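Local coordinates for response regulator (Pseudomonas putida, PDB 3HDV), which probably acts as a receiver-domain response regulator, receiving a phosphoryl group from a partner kinase and passing the signal on to transcriptional control, at residues Gly31-Gly36 with Gln50-Leu55; Asp59-Pro64 with Val93-Asp98. One frame throughout, in Å; residues are numbered along the deposited sequence.

Interaction 1 (Gly31-Gly36 with Gln50-Leu55); sequences GIDAVG and QKRIGL
The shortest polar bond between these segments runs from R52 NH2 to D33 OD2, 2.6 Å long with a nearly straight N-H...O angle of 169°. The carboxylate oxygen lies at the edge of the guanidinium, close to its plane, whereas the nitrogen reaches OD2 on its anti side. The bridge is therefore one-pronged: R52 NH1 stays 3.4 Å from D33 OD2, and the two planes are turned 49° apart. R52 sets CG anti to its own nitrogen (chi1 -157°), which sends the chain across the gap; a bend at chi3 then presents the NH2 edge to OD2, the two side chains crossing at about a right angle.

The root of the arginine is held by a type I turn from Q50 to I53, closed by I53 N to Q50 O at 3.3 Å. The Q50 side chain folds back over this turn, its OE1 taking R52 N at 3.3 Å. In the fold, D33 lies near the N-terminal end of strand 33-37 and R52 in the turn that leads into strand 53-58, with strand 9-13 lying between the two. Helix 40-49 makes the beta-alpha-beta crossover over that intervening strand, and its Y46 packs on both V35 and I53. R7, just ahead of strand 9-13, takes R52 NE on its carbonyl oxygen.

A leucine in place of R52 would probably leave the D33 carboxylate without its closest cationic mate and the R7 carbonyl without that donor. With neither D33 nor R52 fully buried, the chemistry is that of a directional surface salt bridge, probably partly screened by solvent.

Interaction 2 (Asp59-Pro64 with Val93-Asp98); sequences DLRMQP and VEEAVD
The loop leaving strand 53-58 of the receiver domain, which starts at the predicted phosphoacceptor D59, is tied to helix 93-101 by an end-on, two-pronged salt bridge between R61 and E95. R61 NH1 donates to E95 OE1 at 2.9 Å, with an N-H...O angle of 168°, and R61 NH2 donates to E95 OE2 at 3.0 Å. Each oxygen uses its syn lone pair, and the guanidinium and carboxylate are nearly coplanar, 17° apart, so the paired bonds fix the rotation of both groups. E95 reaches out from the helix with CG anti to its nitrogen (chi1 -177°) and an extended chain beyond; R61 comes from the opposite direction, bent at chi2 and chi3.

At its base the loop is shaped by an Asx turn. D59 OD1, unphosphorylated here, accepts R61 N at 3.2 Å from above the carboxylate plane and also takes L60 N at 2.8 Å on its anti side. The same oxygen receives G89 N, so three backbone donors converge on it. D14 packs against D59, and D15 accepts Q63 N, an acidic cluster consistent with the metal-binding phosphorylation site of CheY-like receivers.

The E95 carboxylate has further partners. T91 OG1 is hydrogen-bonded to OE1, while a water donates to E95 OE2 at 2.8 Å and to L60 O at 3.0 Å. Over one face of the carboxylate lies L60, its CD1 3.8 Å from E95 CD; L60 also packs on V86 and F107. R61 NH1 has a second acceptor in D90 O. On the same helix, A96 and V97 pack against V93 and F107 of the second subunit.

In the fold
Strand 53-58 connects the two contacts: interaction 1 lies where the chain enters it, and interaction 2 begins at D59, just past its end. Their centres are 23 Å apart, on opposite sides of the chain's centre, about 10 and 13 Å from it, and they do not touch otherwise. Both use an arginine-carboxylate pair, but with different geometry, single-pronged in 31-36 with 50-55 and double-pronged in 59-64 with 93-98. Only interaction 2 includes the predicted phosphorylation site, and its helix meets the second subunit; interaction 1 bridges across strand 9-13 near the N-terminal ends of the parallel strands, away from the phosphorylation site at their C-terminal ends, and no other chain of the assembly touches its segments.

Interaction 1 (Gly31-Gly36 with Gln50-Leu55)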
loop_
_atom_site.group_PDB
_atom_site.type_symbol
_atom_site.label_atom_id
_atom_site.label_comp_id
_atom_site.label_asym_id
_atom_site.label_seq_id
_atom_site.Cartn_x
_atom_site.Cartn_y
_atom_site.Cartn_z
ATOM N N GLY B 31 5.118 3.732 -12.426
ATOM C CA GLY B 31 5.082 3.088 -13.734
ATOM C C GLY B 31 5.448 1.618 -13.834
ATOM O O GLY B 31 5.711 1.121 -14.954
ATOM N N ILE B 32 5.456 0.905 -12.693
ATOM C CA ILE B 32 5.791 -0.518 -12.671
ATOM C C ILE B 32 4.538 -1.357 -12.363
ATOM O O ILE B 32 3.915 -1.198 -11.294
ATOM C CB ILE B 32 6.875 -0.838 -11.616
ATOM C CG1 ILE B 32 8.190 -0.074 -11.909
ATOM C CG2 ILE B 32 7.106 -2.347 -11.518
ATOM C CD1 ILE B 32 9.053 0.119 -10.698
ATOM N N ASP B 33 4.187 -2.243 -13.294
ATOM C CA ASP B 33 3.076 -3.158 -13.139
ATOM C C ASP B 33 3.323 -4.130 -11.972
ATOM O O ASP B 33 4.434 -4.620 -11.800
ATOM C CB ASP B 33 2.986 -3.976 -14.396
ATOM C CG ASP B 33 1.599 -4.264 -14.798
ATOM O OD1 ASP B 33 0.647 -4.046 -13.972
ATOM O OD2 ASP B 33 1.475 -4.730 -15.971
ATOM N N ALA B 34 2.289 -4.417 -11.192
ATOM C CA ALA B 34 2.471 -5.307 -10.039
ATOM C C ALA B 34 1.241 -6.099 -9.783
ATOM O O ALA B 34 0.172 -5.617 -10.008
ATOM C CB ALA B 34 2.859 -4.494 -8.791
ATOM N N VAL B 35 1.393 -7.320 -9.271
ATOM C CA VAL B 35 0.219 -8.123 -8.907
ATOM C C VAL B 35 0.487 -8.681 -7.533
ATOM O O VAL B 35 1.631 -8.676 -7.105
ATOM C CB VAL B 35 -0.040 -9.274 -9.896
ATOM C CG1 VAL B 35 -0.639 -8.683 -11.218
ATOM C CG2 VAL B 35 1.240 -10.081 -10.174
ATOM N N GLY B 36 -0.551 -9.130 -6.841
ATOM C CA GLY B 36 -0.398 -9.543 -5.446
ATOM C C GLY B 36 -0.802 -10.968 -5.217
ATOM O O GLY B 36 -1.727 -11.452 -5.879
ATOM N N GLN B 50 1.835 -17.234 -14.807
ATOM C CA GLN B 50 2.135 -15.921 -15.345
ATOM C C GLN B 50 3.645 -15.711 -15.440
ATOM O O GLN B 50 4.298 -15.180 -14.522
ATOM C CB GLN B 50 1.419 -14.832 -14.534
ATOM C CG GLN B 50 1.794 -13.399 -14.922
ATOM C CD GLN B 50 1.441 -13.061 -16.372
ATOM O OE1 GLN B 50 2.132 -13.488 -17.320
ATOM N NE2 GLN B 50 0.352 -12.316 -16.555
ATOM N N LYS B 51 4.185 -16.087 -16.606
ATOM C CA LYS B 51 5.617 -16.100 -16.897
ATOM C C LYS B 51 6.225 -14.729 -16.993
ATOM O O LYS B 51 7.444 -14.592 -16.950
ATOM C CB LYS B 51 5.884 -16.855 -18.236
ATOM C CG LYS B 51 5.511 -18.341 -18.224
ATOM C CD LYS B 51 6.522 -19.159 -17.414
ATOM C CE LYS B 51 6.141 -19.308 -15.929
ATOM N NZ LYS B 51 5.660 -20.712 -15.619
ATOM N N ARG B 52 5.379 -13.725 -17.172
ATOM C CA ARG B 52 5.823 -12.345 -17.230
ATOM C C ARG B 52 6.429 -11.806 -15.898
ATOM O O ARG B 52 7.235 -10.851 -15.902
ATOM C CB ARG B 52 4.663 -11.479 -17.681
ATOM C CG ARG B 52 5.049 -10.154 -18.303
ATOM C CD ARG B 52 3.773 -9.369 -18.818
ATOM N NE ARG B 52 3.898 -7.983 -18.391
ATOM C CZ ARG B 52 2.971 -7.259 -17.779
ATOM N NH1 ARG B 52 1.740 -7.751 -17.558
ATOM N NH2 ARG B 52 3.281 -6.007 -17.421
ATOM N N ILE B 53 6.056 -12.398 -14.766
ATOM C CA ILE B 53 6.647 -11.979 -13.475
ATOM C C ILE B 53 8.181 -12.057 -13.544
ATOM O O ILE B 53 8.753 -13.130 -13.745
ATOM C CB ILE B 53 6.092 -12.799 -12.293
ATOM C CG1 ILE B 53 4.563 -12.588 -12.199
ATOM C CG2 ILE B 53 6.892 -12.496 -10.973
ATOM C CD1 ILE B 53 3.908 -13.627 -11.284
ATOM N N GLY B 54 8.866 -10.922 -13.400
ATOM C CA GLY B 54 10.344 -10.970 -13.390
ATOM C C GLY B 54 10.974 -10.711 -12.037
ATOM O O GLY B 54 12.213 -10.818 -11.886
ATOM N N LEU B 55 10.136 -10.384 -11.043
ATOM C CA LEU B 55 10.657 -10.087 -9.694
ATOM C C LEU B 55 9.573 -10.361 -8.665
ATOM O O LEU B 55 8.420 -10.078 -8.900
ATOM C CB LEU B 55 11.146 -8.600 -9.593
ATOM C CG LEU B 55 11.552 -7.936 -8.264
ATOM C CD1 LEU B 55 12.809 -8.558 -7.684
ATOM C CD2 LEU B 55 11.849 -6.487 -8.503
#

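Interaction 2 (Asp59-Pro64 with Val93-Asp98)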
loop_
_atom_site.group_PDB
_atom_site.type_symbol
_atom_site.label_atom_id
_atom_site.label_comp_id
_atom_site.label_asym_id
_atom_site.label_seq_id
_atom_site.Cartn_x
_atom_site.Cartn_y
_atom_site.Cartn_z
ATOM N N ASP B 59 7.226 -10.763 2.162
ATOM C CA ASP B 59 7.438 -10.778 3.643
ATOM C C ASP B 59 7.916 -12.191 4.015
ATOM O O ASP B 59 7.775 -13.152 3.216
ATOM C CB ASP B 59 6.139 -10.378 4.388
ATOM C CG ASP B 59 6.391 -9.858 5.831
ATOM O OD1 ASP B 59 7.463 -10.110 6.448
ATOM O OD2 ASP B 59 5.494 -9.220 6.373
ATOM N N LEU B 60 8.527 -12.316 5.193
ATOM C CA LEU B 60 8.935 -13.576 5.765
ATOM C C LEU B 60 7.843 -14.090 6.709
ATOM O O LEU B 60 7.605 -15.276 6.811
ATOM C CB LEU B 60 10.243 -13.369 6.532
ATOM C CG LEU B 60 11.485 -13.144 5.638
ATOM C CD1 LEU B 60 12.675 -13.137 6.576
ATOM C CD2 LEU B 60 11.676 -14.214 4.504
ATOM N N ARG B 61 7.180 -13.151 7.368
ATOM C CA ARG B 61 6.179 -13.391 8.389
ATOM C C ARG B 61 4.778 -13.592 7.751
ATOM O O ARG B 61 4.028 -12.645 7.530
ATOM C CB ARG B 61 6.233 -12.148 9.267
ATOM C CG ARG B 61 6.320 -12.355 10.757
ATOM C CD ARG B 61 7.529 -13.078 11.363
ATOM N NE ARG B 61 7.839 -14.419 10.850
ATOM C CZ ARG B 61 9.060 -14.746 10.454
ATOM N NH1 ARG B 61 10.042 -13.825 10.510
ATOM N NH2 ARG B 61 9.309 -15.946 10.003
HETATM N N MSE B 62 4.447 -14.819 7.413
HETATM C CA MSE B 62 3.174 -15.091 6.759
HETATM C C MSE B 62 2.611 -16.396 7.239
HETATM O O MSE B 62 3.361 -17.293 7.575
HETATM C CB MSE B 62 3.318 -15.130 5.238
HETATM C CG MSE B 62 3.828 -13.796 4.634
HETATM SE SE MSE B 62 3.823 -13.886 2.630
HETATM C CE MSE B 62 5.017 -15.453 2.386
ATOM N N GLN B 63 1.277 -16.456 7.271
ATOM C CA GLN B 63 0.535 -17.659 7.640
ATOM C C GLN B 63 -0.352 -18.033 6.467
ATOM O O GLN B 63 -0.991 -17.152 5.908
ATOM C CB GLN B 63 -0.355 -17.407 8.874
ATOM C CG GLN B 63 0.383 -16.990 10.167
ATOM C CD GLN B 63 1.257 -18.093 10.805
ATOM O OE1 GLN B 63 1.536 -19.129 10.188
ATOM N NE2 GLN B 63 1.683 -17.868 12.062
ATOM N N PRO B 64 -0.461 -19.335 6.137
ATOM C CA PRO B 64 0.114 -20.516 6.813
ATOM C C PRO B 64 1.550 -20.959 6.514
ATOM O O PRO B 64 2.110 -21.751 7.281
ATOM C CB PRO B 64 -0.885 -21.649 6.462
ATOM C CG PRO B 64 -1.485 -21.255 5.171
ATOM C CD PRO B 64 -1.422 -19.711 5.084
ATOM N N VAL B 93 18.760 -12.633 13.261
ATOM C CA VAL B 93 19.972 -12.814 12.529
ATOM C C VAL B 93 20.046 -14.167 11.871
ATOM O O VAL B 93 20.400 -14.244 10.717
ATOM C CB VAL B 93 21.228 -12.515 13.393
ATOM C CG1 VAL B 93 22.501 -12.977 12.675
ATOM C CG2 VAL B 93 21.271 -11.015 13.715
ATOM N N GLU B 94 19.698 -15.244 12.582
ATOM C CA GLU B 94 19.804 -16.597 11.980
ATOM C C GLU B 94 18.939 -16.732 10.747
ATOM O O GLU B 94 19.375 -17.260 9.726
ATOM C CB GLU B 94 19.493 -17.698 13.029
ATOM C CG GLU B 94 20.653 -17.742 14.058
ATOM C CD GLU B 94 20.677 -18.950 15.004
ATOM O OE1 GLU B 94 19.586 -19.551 15.262
ATOM O OE2 GLU B 94 21.836 -19.253 15.509
ATOM N N GLU B 95 17.701 -16.259 10.848
ATOM C CA GLU B 95 16.807 -16.306 9.709
ATOM C C GLU B 95 17.357 -15.441 8.534
ATOM O O GLU B 95 17.326 -15.859 7.367
ATOM C CB GLU B 95 15.401 -15.853 10.110
ATOM C CG GLU B 95 14.399 -15.969 8.944
ATOM C CD GLU B 95 13.010 -15.658 9.340
ATOM O OE1 GLU B 95 12.773 -14.644 10.034
ATOM O OE2 GLU B 95 12.115 -16.411 8.930
ATOM N N ALA B 96 17.852 -14.239 8.842
ATOM C CA ALA B 96 18.407 -13.368 7.779
ATOM C C ALA B 96 19.569 -14.040 7.053
ATOM O O ALA B 96 19.672 -13.984 5.823
ATOM C CB ALA B 96 18.806 -11.983 8.353
ATOM N N VAL B 97 20.413 -14.742 7.813
ATOM C CA VAL B 97 21.530 -15.440 7.215
ATOM C C VAL B 97 21.028 -16.609 6.339
ATOM O O VAL B 97 21.523 -16.798 5.244
ATOM C CB VAL B 97 22.551 -15.895 8.295
ATOM C CG1 VAL B 97 23.519 -16.926 7.708
ATOM C CG2 VAL B 97 23.305 -14.639 8.915
ATOM N N ASP B 98 20.056 -17.404 6.853
ATOM C CA ASP B 98 19.402 -18.450 6.038
ATOM C C ASP B 98 18.844 -17.886 4.728
ATOM O O ASP B 98 19.091 -18.434 3.660
ATOM C CB ASP B 98 18.234 -19.093 6.812
ATOM C CG ASP B 98 18.703 -20.046 7.903
ATOM O OD1 ASP B 98 19.837 -20.579 7.807
ATOM O OD2 ASP B 98 17.931 -20.261 8.861
HETATM O O HOH W 1 10.144 -16.825 6.965
#